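Long-range contact in putative peroxiredoxin MT2298 (Mycobacterium tuberculosis, PDB 5C04), which probably reduces hydrogen peroxide and organic hydroperoxides to water and alcohols as a thiol-specific peroxidase that draws its electrons from mycoredoxin: residues A67-H78 with F89-G99. The protein carries 1 engineered substitution. Residues are numbered along the deposited sequence; the frame is centred on the assembly and turned at random.
Sequences ALAISVGPPPTH and FPLLSDFWPHG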
ATOM      1  N   ALA A  67     -19.745   2.997 -10.022  1.00 25.35           N
ATOM      2  CA  ALA A  67     -18.903   3.657  -9.034  1.00 24.13           C
ATOM      3  C   ALA A  67     -17.582   2.909  -8.885  1.00 23.51           C
ATOM      4  O   ALA A  67     -17.576   1.690  -8.759  1.00 25.05           O
ATOM      5  CB  ALA A  67     -19.598   3.739  -7.699  1.00 24.88           C
ATOM      6  N   LEU A  68     -16.501   3.677  -8.890  1.00 22.57           N
ATOM      7  CA  LEU A  68     -15.144   3.124  -8.744  1.00 22.52           C
ATOM      8  C   LEU A  68     -14.417   3.869  -7.654  1.00 21.78           C
ATOM      9  O   LEU A  68     -14.281   5.086  -7.717  1.00 22.14           O
ATOM     10  CB  LEU A  68     -14.359   3.288 -10.049  1.00 23.42           C
ATOM     11  CG  LEU A  68     -15.051   2.779 -11.322  1.00 25.17           C
ATOM     12  CD1 LEU A  68     -14.329   3.221 -12.582  1.00 26.08           C
ATOM     13  CD2 LEU A  68     -15.156   1.276 -11.281  1.00 25.75           C
ATOM     14  N   ALA A  69     -13.907   3.133  -6.676  1.00 20.40           N
ATOM     15  CA  ALA A  69     -13.095   3.734  -5.627  1.00 20.48           C
ATOM     16  C   ALA A  69     -11.642   3.610  -6.089  1.00 20.96           C
ATOM     17  O   ALA A  69     -11.304   2.591  -6.695  1.00 24.78           O
ATOM     18  CB  ALA A  69     -13.340   3.045  -4.305  1.00 20.38           C
ATOM     19  N   ILE A  70     -10.847   4.652  -5.932  1.00 18.17           N
ATOM     20  CA  ILE A  70      -9.426   4.611  -6.352  1.00 19.08           C
ATOM     21  C   ILE A  70      -8.517   5.085  -5.233  1.00 18.62           C
ATOM     22  O   ILE A  70      -8.723   6.157  -4.667  1.00 18.29           O
ATOM     23  CB  ILE A  70      -9.205   5.534  -7.573  1.00 20.18           C
ATOM     24  CG1 ILE A  70     -10.177   5.149  -8.708  1.00 21.73           C
ATOM     25  CG2 ILE A  70      -7.745   5.533  -8.035  1.00 20.70           C
ATOM     26  CD1 ILE A  70     -10.179   6.074  -9.925  1.00 23.44           C
ATOM     27  N   SER A  71      -7.477   4.299  -4.944  1.00 18.03           N
ATOM     28  CA  SER A  71      -6.541   4.629  -3.882  0.50 18.01           C
ATOM     29  C   SER A  71      -5.188   4.050  -4.251  1.00 17.92           C
ATOM     30  O   SER A  71      -5.119   3.195  -5.130  1.00 18.41           O
ATOM     31  CB  SER A  71      -7.046   4.040  -2.575  0.50 17.86           C
ATOM     32  OG  SER A  71      -6.372   4.620  -1.473  0.50 17.90           O
ATOM     33  N   VAL A  72      -4.137   4.482  -3.538  1.00 17.04           N
ATOM     34  CA  VAL A  72      -2.781   4.011  -3.843  1.00 18.13           C
ATOM     35  C   VAL A  72      -2.461   2.590  -3.369  1.00 18.20           C
ATOM     36  O   VAL A  72      -1.358   2.105  -3.664  1.00 19.25           O
ATOM     37  CB  VAL A  72      -1.705   5.011  -3.347  1.00 18.21           C
ATOM     38  CG1 VAL A  72      -1.833   6.362  -4.044  1.00 19.36           C
ATOM     39  CG2 VAL A  72      -1.693   5.122  -1.835  1.00 19.07           C
ATOM     40  N   GLY A  73      -3.375   1.886  -2.698  1.00 17.51           N
ATOM     41  CA  GLY A  73      -3.096   0.534  -2.256  1.00 17.57           C
ATOM     42  C   GLY A  73      -3.102  -0.473  -3.382  1.00 18.65           C
ATOM     43  O   GLY A  73      -3.813  -0.280  -4.365  1.00 19.50           O
ATOM     44  N   PRO A  74      -2.345  -1.558  -3.246  1.00 17.84           N
ATOM     45  CA  PRO A  74      -2.346  -2.634  -4.209  1.00 18.72           C
ATOM     46  C   PRO A  74      -3.537  -3.574  -4.031  1.00 19.18           C
ATOM     47  O   PRO A  74      -4.199  -3.561  -2.993  1.00 18.25           O
ATOM     48  CB  PRO A  74      -1.027  -3.331  -3.936  1.00 18.89           C
ATOM     49  CG  PRO A  74      -0.834  -3.168  -2.472  1.00 18.27           C
ATOM     50  CD  PRO A  74      -1.433  -1.827  -2.119  1.00 18.21           C
ATOM     51  N   PRO A  75      -3.789  -4.443  -5.026  1.00 19.86           N
ATOM     52  CA  PRO A  75      -4.992  -5.262  -4.924  1.00 20.41           C
ATOM     53  C   PRO A  75      -5.124  -6.135  -3.683  1.00 20.68           C
ATOM     54  O   PRO A  75      -6.208  -6.255  -3.186  1.00 21.05           O
ATOM     55  CB  PRO A  75      -4.984  -6.090  -6.225  1.00 21.92           C
ATOM     56  CG  PRO A  75      -4.252  -5.211  -7.170  1.00 22.39           C
ATOM     57  CD  PRO A  75      -3.169  -4.535  -6.342  1.00 21.34           C
ATOM     58  N   PRO A  76      -4.033  -6.746  -3.167  1.00 20.02           N
ATOM     59  CA  PRO A  76      -4.245  -7.594  -1.970  1.00 20.30           C
ATOM     60  C   PRO A  76      -4.769  -6.811  -0.760  1.00 19.78           C
ATOM     61  O   PRO A  76      -5.538  -7.350   0.025  1.00 20.78           O
ATOM     62  CB  PRO A  76      -2.845  -8.176  -1.693  1.00 20.88           C
ATOM     63  CG  PRO A  76      -2.186  -8.176  -3.028  1.00 21.69           C
ATOM     64  CD  PRO A  76      -2.675  -6.918  -3.721  1.00 21.06           C
ATOM     65  N   THR A  77      -4.303  -5.567  -0.583  1.00 18.98           N
ATOM     66  CA  THR A  77      -4.854  -4.726   0.468  1.00 18.62           C
ATOM     67  C   THR A  77      -6.345  -4.514   0.283  1.00 18.10           C
ATOM     68  O   THR A  77      -7.139  -4.631   1.223  1.00 18.50           O
ATOM     69  CB  THR A  77      -4.121  -3.377   0.501  1.00 18.56           C
ATOM     70  OG1 THR A  77      -2.764  -3.618   0.918  1.00 18.41           O
ATOM     71  CG2 THR A  77      -4.759  -2.384   1.452  1.00 19.32           C
ATOM     72  N   HIS A  78      -6.701  -4.145  -0.947  1.00 18.36           N
ATOM     73  CA  HIS A  78      -8.093  -3.854  -1.258  1.00 18.90           C
ATOM     74  C   HIS A  78      -8.976  -5.080  -1.212  1.00 19.60           C
ATOM     75  O   HIS A  78     -10.130  -4.973  -0.801  1.00 19.50           O
ATOM     76  CB  HIS A  78      -8.179  -3.144  -2.591  1.00 19.42           C
ATOM     77  CG  HIS A  78      -7.599  -1.762  -2.555  1.00 19.78           C
ATOM     78  ND1 HIS A  78      -7.253  -1.072  -3.684  1.00 21.06           N
ATOM     79  CD2 HIS A  78      -7.271  -0.960  -1.508  1.00 22.12           C
ATOM     80  CE1 HIS A  78      -6.766   0.112  -3.350  1.00 21.60           C
ATOM     81  NE2 HIS A  78      -6.756   0.203  -2.033  1.00 22.26           N
ATOM     82  N   PHE A  89     -18.335  -3.355  -4.899  1.00 23.04           N
ATOM     83  CA  PHE A  89     -17.971  -2.488  -6.009  1.00 22.57           C
ATOM     84  C   PHE A  89     -16.452  -2.541  -6.233  1.00 22.30           C
ATOM     85  O   PHE A  89     -15.721  -3.030  -5.351  1.00 21.52           O
ATOM     86  CB  PHE A  89     -18.464  -1.044  -5.758  1.00 23.56           C
ATOM     87  CG  PHE A  89     -18.056  -0.473  -4.409  1.00 22.48           C
ATOM     88  CD1 PHE A  89     -18.860  -0.652  -3.285  1.00 22.66           C
ATOM     89  CD2 PHE A  89     -16.849   0.212  -4.255  1.00 22.32           C
ATOM     90  CE1 PHE A  89     -18.477  -0.151  -2.049  1.00 22.68           C
ATOM     91  CE2 PHE A  89     -16.468   0.712  -3.006  1.00 22.90           C
ATOM     92  CZ  PHE A  89     -17.297   0.541  -1.911  1.00 21.42           C
ATOM     93  N   PRO A  90     -15.957  -2.011  -7.371  1.00 22.22           N
ATOM     94  CA  PRO A  90     -14.516  -2.048  -7.624  1.00 22.90           C
ATOM     95  C   PRO A  90     -13.725  -1.024  -6.814  1.00 22.69           C
ATOM     96  O   PRO A  90     -14.074   0.163  -6.779  1.00 21.90           O
ATOM     97  CB  PRO A  90     -14.387  -1.732  -9.126  1.00 24.05           C
ATOM     98  CG  PRO A  90     -15.751  -1.969  -9.685  1.00 25.15           C
ATOM     99  CD  PRO A  90     -16.706  -1.627  -8.594  1.00 23.46           C
ATOM    100  N   LEU A  91     -12.667  -1.518  -6.173  1.00 21.74           N
ATOM    101  CA  LEU A  91     -11.623  -0.698  -5.562  1.00 20.80           C
ATOM    102  C   LEU A  91     -10.433  -0.863  -6.464  1.00 20.46           C
ATOM    103  O   LEU A  91      -9.981  -2.007  -6.671  1.00 20.98           O
ATOM    104  CB  LEU A  91     -11.272  -1.208  -4.184  1.00 20.28           C
ATOM    105  CG  LEU A  91     -12.236  -0.845  -3.050  1.00 21.88           C
ATOM    106  CD1 LEU A  91     -13.551  -1.588  -3.095  1.00 23.58           C
ATOM    107  CD2 LEU A  91     -11.585  -1.132  -1.706  1.00 22.20           C
ATOM    108  N   LEU A  92      -9.966   0.250  -7.023  1.00 19.91           N
ATOM    109  CA  LEU A  92      -8.884   0.244  -8.006  1.00 21.46           C
ATOM    110  C   LEU A  92      -7.576   0.686  -7.415  1.00 20.41           C
ATOM    111  O   LEU A  92      -7.549   1.563  -6.545  1.00 19.54           O
ATOM    112  CB  LEU A  92      -9.201   1.148  -9.181  1.00 22.51           C
ATOM    113  CG  LEU A  92     -10.528   0.885  -9.867  1.00 22.80           C
ATOM    114  CD1 LEU A  92     -10.569   1.733 -11.123  1.00 23.96           C
ATOM    115  CD2 LEU A  92     -10.759  -0.587 -10.180  1.00 23.55           C
ATOM    116  N   SER A  93      -6.483   0.078  -7.901  1.00 20.01           N
ATOM    117  CA  SER A  93      -5.137   0.308  -7.349  1.00 19.88           C
ATOM    118  C   SER A  93      -4.315   1.288  -8.168  1.00 20.61           C
ATOM    119  O   SER A  93      -3.849   0.940  -9.262  1.00 22.92           O
ATOM    120  CB  SER A  93      -4.375  -1.013  -7.280  1.00 19.87           C
ATOM    121  OG  SER A  93      -4.925  -1.845  -6.304  1.00 21.56           O
ATOM    122  N   ASP A  94      -4.124   2.493  -7.634  1.00 19.99           N
ATOM    123  CA  ASP A  94      -3.269   3.511  -8.239  1.00 20.43           C
ATOM    124  C   ASP A  94      -1.857   3.377  -7.605  1.00 19.73           C
ATOM    125  O   ASP A  94      -1.304   4.322  -7.053  1.00 20.21           O
ATOM    126  CB  ASP A  94      -3.906   4.904  -8.007  1.00 20.95           C
ATOM    127  CG  ASP A  94      -3.281   6.007  -8.863  1.00 21.27           C
ATOM    128  OD1 ASP A  94      -2.625   5.718  -9.906  1.00 22.53           O
ATOM    129  OD2 ASP A  94      -3.421   7.191  -8.480  1.00 22.02           O
ATOM    130  N   PHE A  95      -1.308   2.174  -7.746  1.00 21.18           N
ATOM    131  CA  PHE A  95      -0.213   1.682  -6.890  1.00 20.42           C
ATOM    132  C   PHE A  95       1.197   1.858  -7.459  1.00 21.33           C
ATOM    133  O   PHE A  95       2.117   2.272  -6.737  1.00 22.28           O
ATOM    134  CB  PHE A  95      -0.446   0.206  -6.611  1.00 21.15           C
ATOM    135  CG  PHE A  95       0.717  -0.494  -5.946  1.00 20.41           C
ATOM    136  CD1 PHE A  95       0.944  -0.323  -4.589  1.00 20.08           C
ATOM    137  CD2 PHE A  95       1.534  -1.350  -6.666  1.00 21.57           C
ATOM    138  CE1 PHE A  95       1.999  -0.948  -3.966  1.00 20.19           C
ATOM    139  CE2 PHE A  95       2.594  -1.970  -6.057  1.00 20.91           C
ATOM    140  CZ  PHE A  95       2.815  -1.771  -4.713  1.00 21.25           C
ATOM    141  N   TRP A  96       1.368   1.524  -8.730  1.00 23.57           N
ATOM    142  CA  TRP A  96       2.689   1.604  -9.355  1.00 24.19           C
ATOM    143  C   TRP A  96       2.498   1.712 -10.865  1.00 26.06           C
ATOM    144  O   TRP A  96       2.070   0.744 -11.496  1.00 27.51           O
ATOM    145  CB  TRP A  96       3.509   0.371  -8.993  1.00 24.36           C
ATOM    146  CG  TRP A  96       4.931   0.479  -9.427  1.00 23.57           C
ATOM    147  CD1 TRP A  96       5.567  -0.240 -10.408  1.00 25.43           C
ATOM    148  CD2 TRP A  96       5.913   1.343  -8.867  1.00 23.65           C
ATOM    149  NE1 TRP A  96       6.890   0.119 -10.477  1.00 25.11           N
ATOM    150  CE2 TRP A  96       7.126   1.105  -9.556  1.00 25.04           C
ATOM    151  CE3 TRP A  96       5.898   2.287  -7.849  1.00 25.12           C
ATOM    152  CZ2 TRP A  96       8.307   1.777  -9.234  1.00 25.70           C
ATOM    153  CZ3 TRP A  96       7.065   2.956  -7.544  1.00 25.79           C
ATOM    154  CH2 TRP A  96       8.242   2.708  -8.233  1.00 25.91           C
ATOM    155  N   PRO A  97       2.766   2.876 -11.454  1.00 25.69           N
ATOM    156  CA  PRO A  97       3.324   4.063 -10.789  1.00 26.40           C
ATOM    157  C   PRO A  97       2.440   4.648  -9.685  1.00 25.12           C
ATOM    158  O   PRO A  97       1.215   4.711  -9.830  1.00 25.43           O
ATOM    159  CB  PRO A  97       3.465   5.081 -11.925  1.00 28.75           C
ATOM    160  CG  PRO A  97       2.522   4.615 -12.969  1.00 30.24           C
ATOM    161  CD  PRO A  97       2.469   3.128 -12.878  1.00 28.80           C
ATOM    162  N   HIS A  98       3.082   5.083  -8.606  1.00 23.79           N
ATOM    163  CA  HIS A  98       2.408   5.452  -7.345  1.00 22.57           C
ATOM    164  C   HIS A  98       1.640   6.781  -7.496  1.00 23.47           C
ATOM    165  O   HIS A  98       2.234   7.843  -7.652  1.00 25.25           O
ATOM    166  CB  HIS A  98       3.475   5.555  -6.255  1.00 21.97           C
ATOM    167  CG  HIS A  98       2.956   5.801  -4.867  1.00 20.92           C
ATOM    168  ND1 HIS A  98       3.382   5.084  -3.770  1.00 20.85           N
ATOM    169  CD2 HIS A  98       2.119   6.749  -4.380  1.00 20.45           C
ATOM    170  CE1 HIS A  98       2.826   5.560  -2.676  1.00 20.35           C
ATOM    171  NE2 HIS A  98       2.036   6.563  -3.025  1.00 20.14           N
ATOM    172  N   GLY A  99       0.302   6.712  -7.440  1.00 21.46           N
ATOM    173  CA  GLY A  99      -0.491   7.915  -7.557  1.00 22.35           C
ATOM    174  C   GLY A  99      -0.598   8.537  -8.948  1.00 23.06           C
ATOM    175  O   GLY A  99      -1.016   9.690  -9.045  1.00 23.22           O
TER
HETATM  176  O   HOH W   1       1.481   2.685  -3.653  1.00 29.69           O
HETATM  177  O   HOH W   2      -7.446  -2.837  -5.879  1.00 21.87           O
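Four nearly straight backbone hydrogen bonds (N-H...O 165-169°) join A69 and S71 to P90, L92 and D94. The N and O of A69 go to P90 and L92, those of S71 to L92 and D94, two residues apart each time, which is the parallel pattern. At the end of strand 91-93, S93 ties the sheet to the turn that leads into helix 75-85. Its CB lies 3.1 Å from G73 O, and chi1 of -69°, which sets OG anti to the carbonyl carbon, directs the hydroxyl into that turn. There OG donates to G73 O at 2.7 Å and receives a hydrogen bond from a water that also donates to L91 O and lies 2.8 Å from H78 ND1, in the plane of that ring. P75 CD comes within 3.2 Å of the same OG, while P75 N, lacking a hydrogen, offers it no bond. Further along, P74 CB sits over one face of the F95 ring, 3.8 Å from its centroid and 17° off the normal, a CH-pi contact. Strand 65-71, helix 75-85 and strand 91-93 thus form a beta-alpha-beta unit of the thioredoxin fold, the S71 side chain about 6 Å from that of C46, the probable peroxidatic cysteine.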